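Long-range contact in membrane-bound lytic murein transglycosylase (Agrobacterium tumefaciens, PDB 2PNW), which probably cleaves the glycan strands of bacterial cell-wall peptidoglycan, as expected of an MltA-type lytic murein transglycosylase: residues 126-140 against 143-156. Sequence-based numbering, arbitrary orientation.
Sequences ELVDIDNDNRPDGFD and YAFGKADEEGISYF
Two bonds grip the carbonyl O of Ala-144: the backbone N of Ile-130, which meets it from above the carbonyl plane at 2.9 Å, and a water that also donates to Asp-129 OD1. The second carboxylate oxygen of Asp-129 forms a salt bridge with Arg-123. Val-128 and Gly-146 exchange N-H...O bonds in both directions, and Ala-148 N closes the ladder on Glu-126 O at 2.8 Å. Leu-127 and Phe-145 share one face of this sheet and pack on strand 201-209; the Leu-127 side chain also crosses that of Phe-156 at about a right angle, Leu-127 CD1 lying 3.5 Å from Phe-156 CD1. On the face of Val-128, Ile-153 gathers the loop: its CD1 touches Val-128 CG2, meets Ile-130 CD1 tip to tip at 3.6 Å and touches the Asn-134 amide, while its CB faces Pro-136 CG. With CG1 beside the backbone N (chi1 -58°), Ile-130 sets this atom against the Phe-145–Gly-146 peptide, 3.5 Å from Phe-145 C, where glycine has no side chain to interfere. Asn-134 holds the loop's shape, ND2 donating to Asp-129 O in the amide plane and OD1 accepting from Asp-131 N. Farther along, Phe-139 and Tyr-155 form an offset stack, planes 10° apart. Tyr-155 OH accepts from Asp-140 N at 2.9 Å. The whole is a three-stranded antiparallel meander within the MltA-specific insert region, its final two strands joined by a type I turn and its long first connection folded back over one face.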
loop_
_atom_site.group_PDB
_atom_site.type_symbol
_atom_site.label_atom_id
_atom_site.label_comp_id
_atom_site.label_asym_id
_atom_site.label_seq_id
_atom_site.Cartn_x
_atom_site.Cartn_y
_atom_site.Cartn_z
ATOM N N GLU A 126 -13.319 -18.689 9.938
ATOM C CA GLU A 126 -12.325 -19.483 10.661
ATOM C C GLU A 126 -10.932 -18.881 10.557
ATOM O O GLU A 126 -9.990 -19.417 11.121
ATOM C CB GLU A 126 -12.330 -20.968 10.220
ATOM C CG GLU A 126 -11.718 -21.247 8.819
ATOM C CD GLU A 126 -12.696 -21.054 7.631
ATOM O OE1 GLU A 126 -13.811 -20.484 7.794
ATOM O OE2 GLU A 126 -12.325 -21.477 6.503
ATOM N N LEU A 127 -10.794 -17.788 9.810
ATOM C CA LEU A 127 -9.495 -17.131 9.659
ATOM C C LEU A 127 -9.375 -16.118 10.790
ATOM O O LEU A 127 -9.841 -14.971 10.688
ATOM C CB LEU A 127 -9.341 -16.442 8.296
ATOM C CG LEU A 127 -7.961 -15.797 8.024
ATOM C CD1 LEU A 127 -6.849 -16.869 7.912
ATOM C CD2 LEU A 127 -8.065 -15.007 6.723
ATOM N N VAL A 128 -8.760 -16.559 11.879
ATOM C CA VAL A 128 -8.701 -15.755 13.109
ATOM C C VAL A 128 -7.382 -15.006 13.222
ATOM O O VAL A 128 -6.343 -15.469 12.739
ATOM C CB VAL A 128 -8.944 -16.630 14.358
ATOM C CG1 VAL A 128 -10.350 -17.211 14.314
ATOM C CG2 VAL A 128 -7.831 -17.777 14.471
ATOM N N ASP A 129 -7.441 -13.822 13.828
ATOM C CA ASP A 129 -6.248 -13.116 14.273
ATOM C C ASP A 129 -5.529 -13.918 15.351
ATOM O O ASP A 129 -6.163 -14.579 16.215
ATOM C CB ASP A 129 -6.599 -11.715 14.800
ATOM C CG ASP A 129 -7.412 -10.928 13.806
ATOM O OD1 ASP A 129 -6.828 -10.233 12.970
ATOM O OD2 ASP A 129 -8.650 -11.103 13.790
ATOM N N ILE A 130 -4.201 -13.819 15.321
ATOM C CA ILE A 130 -3.366 -14.548 16.284
ATOM C C ILE A 130 -2.672 -13.587 17.238
ATOM O O ILE A 130 -2.069 -12.610 16.811
ATOM C CB ILE A 130 -2.277 -15.390 15.560
ATOM C CG1 ILE A 130 -2.912 -16.386 14.585
ATOM C CG2 ILE A 130 -1.320 -16.113 16.581
ATOM C CD1 ILE A 130 -3.691 -17.549 15.253
ATOM N N ASP A 131 -2.712 -13.898 18.532
ATOM C CA ASP A 131 -1.865 -13.185 19.498
ATOM C C ASP A 131 -1.532 -14.137 20.638
ATOM O O ASP A 131 -1.790 -15.328 20.548
ATOM C CB ASP A 131 -2.545 -11.898 20.006
ATOM C CG ASP A 131 -3.893 -12.159 20.681
ATOM O OD1 ASP A 131 -4.165 -13.309 21.099
ATOM O OD2 ASP A 131 -4.704 -11.199 20.758
ATOM N N ASN A 132 -0.975 -13.618 21.726
ATOM C CA ASN A 132 -0.625 -14.501 22.857
ATOM C C ASN A 132 -1.760 -15.387 23.377
ATOM O O ASN A 132 -1.530 -16.541 23.766
ATOM C CB ASN A 132 -0.015 -13.704 24.020
ATOM C CG ASN A 132 0.775 -14.591 24.954
ATOM O OD1 ASN A 132 1.870 -15.052 24.608
ATOM N ND2 ASN A 132 0.212 -14.874 26.120
ATOM N N ASP A 133 -2.985 -14.870 23.358
ATOM C CA ASP A 133 -4.126 -15.597 23.920
ATOM C C ASP A 133 -4.412 -16.908 23.177
ATOM O O ASP A 133 -4.906 -17.867 23.789
ATOM C CB ASP A 133 -5.397 -14.742 23.902
ATOM C CG ASP A 133 -5.266 -13.444 24.693
ATOM O OD1 ASP A 133 -4.321 -13.325 25.525
ATOM O OD2 ASP A 133 -6.124 -12.536 24.468
ATOM N N ASN A 134 -4.121 -16.964 21.867
ATOM C CA ASN A 134 -4.531 -18.136 21.097
ATOM C C ASN A 134 -3.412 -18.840 20.308
ATOM O O ASN A 134 -3.652 -19.901 19.727
ATOM C CB ASN A 134 -5.754 -17.839 20.199
ATOM C CG ASN A 134 -5.437 -16.870 19.061
ATOM O OD1 ASN A 134 -4.375 -16.263 19.035
ATOM N ND2 ASN A 134 -6.375 -16.713 18.118
ATOM N N ARG A 135 -2.209 -18.265 20.305
ATOM C CA ARG A 135 -1.097 -18.857 19.521
ATOM C C ARG A 135 -0.745 -20.217 20.077
ATOM O O ARG A 135 -0.368 -20.343 21.255
ATOM C CB ARG A 135 0.124 -17.950 19.525
ATOM C CG ARG A 135 1.249 -18.409 18.549
ATOM C CD ARG A 135 2.466 -17.504 18.666
ATOM N NE ARG A 135 2.174 -16.147 18.195
ATOM C CZ ARG A 135 2.063 -15.084 18.988
ATOM N NH1 ARG A 135 2.185 -15.227 20.303
ATOM N NH2 ARG A 135 1.796 -13.888 18.471
ATOM N N PRO A 136 -0.864 -21.258 19.236
ATOM C CA PRO A 136 -0.522 -22.594 19.710
ATOM C C PRO A 136 0.990 -22.764 19.903
ATOM O O PRO A 136 1.792 -22.026 19.325
ATOM C CB PRO A 136 -1.075 -23.529 18.628
ATOM C CG PRO A 136 -1.407 -22.685 17.458
ATOM C CD PRO A 136 -1.336 -21.229 17.833
ATOM N N ASP A 137 1.345 -23.716 20.760
ATOM C CA ASP A 137 2.730 -24.075 20.995
ATOM C C ASP A 137 3.401 -24.424 19.659
ATOM O O ASP A 137 2.854 -25.210 18.877
ATOM C CB ASP A 137 2.798 -25.272 21.940
ATOM C CG ASP A 137 2.518 -24.884 23.385
ATOM O OD1 ASP A 137 2.322 -23.674 23.664
ATOM O OD2 ASP A 137 2.521 -25.794 24.242
ATOM N N GLY A 138 4.535 -23.786 19.406
ATOM C CA GLY A 138 5.322 -24.025 18.190
ATOM C C GLY A 138 4.900 -23.254 16.947
ATOM O O GLY A 138 5.577 -23.314 15.911
ATOM N N PHE A 139 3.805 -22.502 17.046
ATOM C CA PHE A 139 3.328 -21.674 15.902
ATOM C C PHE A 139 4.333 -20.583 15.597
ATOM O O PHE A 139 4.936 -20.011 16.504
ATOM C CB PHE A 139 1.965 -21.030 16.261
ATOM C CG PHE A 139 1.033 -20.830 15.096
ATOM C CD1 PHE A 139 0.440 -21.935 14.470
ATOM C CD2 PHE A 139 0.698 -19.556 14.660
ATOM C CE1 PHE A 139 -0.478 -21.758 13.402
ATOM C CE2 PHE A 139 -0.227 -19.373 13.601
ATOM C CZ PHE A 139 -0.803 -20.482 12.975
ATOM N N ASP A 140 4.554 -20.308 14.305
ATOM C CA ASP A 140 5.485 -19.278 13.868
ATOM C C ASP A 140 5.035 -17.908 14.401
ATOM O O ASP A 140 3.958 -17.432 14.036
ATOM C CB ASP A 140 5.518 -19.292 12.330
ATOM C CG ASP A 140 6.483 -18.301 11.743
ATOM O OD1 ASP A 140 6.853 -17.296 12.384
ATOM O OD2 ASP A 140 6.844 -18.492 10.565
ATOM N N TYR A 143 3.360 -15.119 12.254
ATOM C CA TYR A 143 2.040 -15.254 11.621
ATOM C C TYR A 143 0.986 -14.434 12.392
ATOM O O TYR A 143 0.854 -14.584 13.614
ATOM C CB TYR A 143 1.600 -16.725 11.596
ATOM C CG TYR A 143 2.015 -17.424 10.316
ATOM C CD1 TYR A 143 3.359 -17.496 9.956
ATOM C CD2 TYR A 143 1.060 -17.985 9.454
ATOM C CE1 TYR A 143 3.761 -18.121 8.750
ATOM C CE2 TYR A 143 1.461 -18.630 8.242
ATOM C CZ TYR A 143 2.816 -18.696 7.922
ATOM O OH TYR A 143 3.233 -19.324 6.747
ATOM N N ALA A 144 0.263 -13.593 11.669
ATOM C CA ALA A 144 -0.819 -12.771 12.247
ATOM C C ALA A 144 -2.201 -13.416 12.118
ATOM O O ALA A 144 -3.174 -12.969 12.755
ATOM C CB ALA A 144 -0.786 -11.380 11.571
ATOM N N PHE A 145 -2.301 -14.493 11.315
ATOM C CA PHE A 145 -3.575 -15.181 11.091
ATOM C C PHE A 145 -3.405 -16.684 11.134
ATOM O O PHE A 145 -2.326 -17.214 10.837
ATOM C CB PHE A 145 -4.203 -14.810 9.739
ATOM C CG PHE A 145 -4.453 -13.344 9.567
ATOM C CD1 PHE A 145 -5.663 -12.785 9.964
ATOM C CD2 PHE A 145 -3.468 -12.525 9.030
ATOM C CE1 PHE A 145 -5.900 -11.402 9.794
ATOM C CE2 PHE A 145 -3.685 -11.145 8.874
ATOM C CZ PHE A 145 -4.913 -10.597 9.252
ATOM N N GLY A 146 -4.460 -17.373 11.525
ATOM C CA GLY A 146 -4.444 -18.833 11.541
ATOM C C GLY A 146 -5.836 -19.369 11.312
ATOM O O GLY A 146 -6.798 -18.603 11.207
ATOM N N LYS A 147 -5.950 -20.684 11.223
ATOM C CA LYS A 147 -7.225 -21.348 10.998
ATOM C C LYS A 147 -7.755 -21.915 12.324
ATOM O O LYS A 147 -7.069 -22.708 12.980
ATOM C CB LYS A 147 -7.048 -22.467 9.968
ATOM C CG LYS A 147 -8.253 -23.343 9.759
ATOM C CD LYS A 147 -7.968 -24.356 8.667
ATOM C CE LYS A 147 -8.798 -25.618 8.839
ATOM N NZ LYS A 147 -10.115 -25.470 8.199
ATOM N N ALA A 148 -8.951 -21.482 12.735
ATOM C CA ALA A 148 -9.570 -22.008 13.952
ATOM C C ALA A 148 -10.295 -23.293 13.590
ATOM O O ALA A 148 -11.126 -23.303 12.693
ATOM C CB ALA A 148 -10.573 -20.974 14.556
ATOM N N ASP A 149 -9.971 -24.386 14.264
ATOM C CA ASP A 149 -10.640 -25.661 13.980
ATOM C C ASP A 149 -10.978 -26.341 15.310
ATOM O O ASP A 149 -10.729 -25.774 16.353
ATOM C CB ASP A 149 -9.730 -26.548 13.111
ATOM C CG ASP A 149 -8.294 -26.553 13.594
ATOM O OD1 ASP A 149 -8.086 -26.592 14.827
ATOM O OD2 ASP A 149 -7.365 -26.502 12.755
ATOM N N GLU A 150 -11.547 -27.545 15.262
ATOM C CA GLU A 150 -11.869 -28.314 16.476
ATOM C C GLU A 150 -10.610 -28.637 17.275
ATOM O O GLU A 150 -10.661 -28.811 18.484
ATOM C CB GLU A 150 -12.548 -29.635 16.111
ATOM C CG GLU A 150 -13.788 -29.504 15.264
ATOM C CD GLU A 150 -14.443 -30.842 14.973
ATOM O OE1 GLU A 150 -15.311 -30.895 14.060
ATOM O OE2 GLU A 150 -14.091 -31.838 15.661
ATOM N N GLU A 151 -9.481 -28.725 16.578
ATOM C CA GLU A 151 -8.205 -29.114 17.182
ATOM C C GLU A 151 -7.408 -27.940 17.754
ATOM O O GLU A 151 -6.249 -28.112 18.144
ATOM C CB GLU A 151 -7.357 -29.912 16.165
ATOM C CG GLU A 151 -7.904 -29.859 14.717
ATOM C CD GLU A 151 -6.892 -30.279 13.645
ATOM O OE1 GLU A 151 -5.803 -29.650 13.545
ATOM O OE2 GLU A 151 -7.210 -31.220 12.869
ATOM N N GLY A 152 -8.020 -26.758 17.824
ATOM C CA GLY A 152 -7.306 -25.556 18.240
ATOM C C GLY A 152 -7.030 -24.640 17.052
ATOM O O GLY A 152 -7.953 -24.257 16.334
ATOM N N ILE A 153 -5.777 -24.277 16.831
ATOM C CA ILE A 153 -5.448 -23.412 15.699
ATOM C C ILE A 153 -4.385 -24.087 14.853
ATOM O O ILE A 153 -3.463 -24.694 15.412
ATOM C CB ILE A 153 -4.976 -22.044 16.169
ATOM C CG1 ILE A 153 -6.204 -21.232 16.665
ATOM C CG2 ILE A 153 -4.218 -21.280 15.071
ATOM C CD1 ILE A 153 -5.878 -19.846 17.046
ATOM N N SER A 154 -4.532 -23.982 13.534
ATOM C CA SER A 154 -3.533 -24.515 12.607
ATOM C C SER A 154 -3.207 -23.460 11.533
ATOM O O SER A 154 -3.786 -22.363 11.532
ATOM C CB SER A 154 -4.027 -25.844 12.037
ATOM O OG SER A 154 -5.196 -25.674 11.260
ATOM N N TYR A 155 -2.269 -23.746 10.636
ATOM C CA TYR A 155 -1.990 -22.801 9.549
ATOM C C TYR A 155 -3.146 -22.788 8.535
ATOM O O TYR A 155 -3.687 -23.856 8.191
ATOM C CB TYR A 155 -0.655 -23.172 8.856
ATOM C CG TYR A 155 0.532 -22.895 9.748
ATOM C CD1 TYR A 155 0.936 -21.586 10.015
ATOM C CD2 TYR A 155 1.213 -23.952 10.373
ATOM C CE1 TYR A 155 2.017 -21.323 10.863
ATOM C CE2 TYR A 155 2.284 -23.707 11.231
ATOM C CZ TYR A 155 2.667 -22.393 11.464
ATOM O OH TYR A 155 3.723 -22.145 12.270
ATOM N N PHE A 156 -3.489 -21.600 8.028
ATOM C CA PHE A 156 -4.535 -21.499 7.023
ATOM C C PHE A 156 -3.946 -21.999 5.693
ATOM O O PHE A 156 -2.740 -21.833 5.461
ATOM C CB PHE A 156 -5.053 -20.056 6.910
ATOM C CG PHE A 156 -6.371 -19.970 6.216
ATOM C CD1 PHE A 156 -7.563 -20.171 6.917
ATOM C CD2 PHE A 156 -6.422 -19.781 4.821
ATOM C CE1 PHE A 156 -8.803 -20.122 6.237
ATOM C CE2 PHE A 156 -7.640 -19.748 4.152
ATOM C CZ PHE A 156 -8.821 -19.912 4.860
HETATM O O HOH W 1 -10.661 -23.614 6.008
HETATM O O HOH W 2 -4.104 -10.328 12.803
HETATM O O HOH W 3 1.873 -16.444 15.463
HETATM O O HOH W 4 1.992 -13.119 15.686
HETATM O O HOH W 5 5.426 -24.001 12.613
#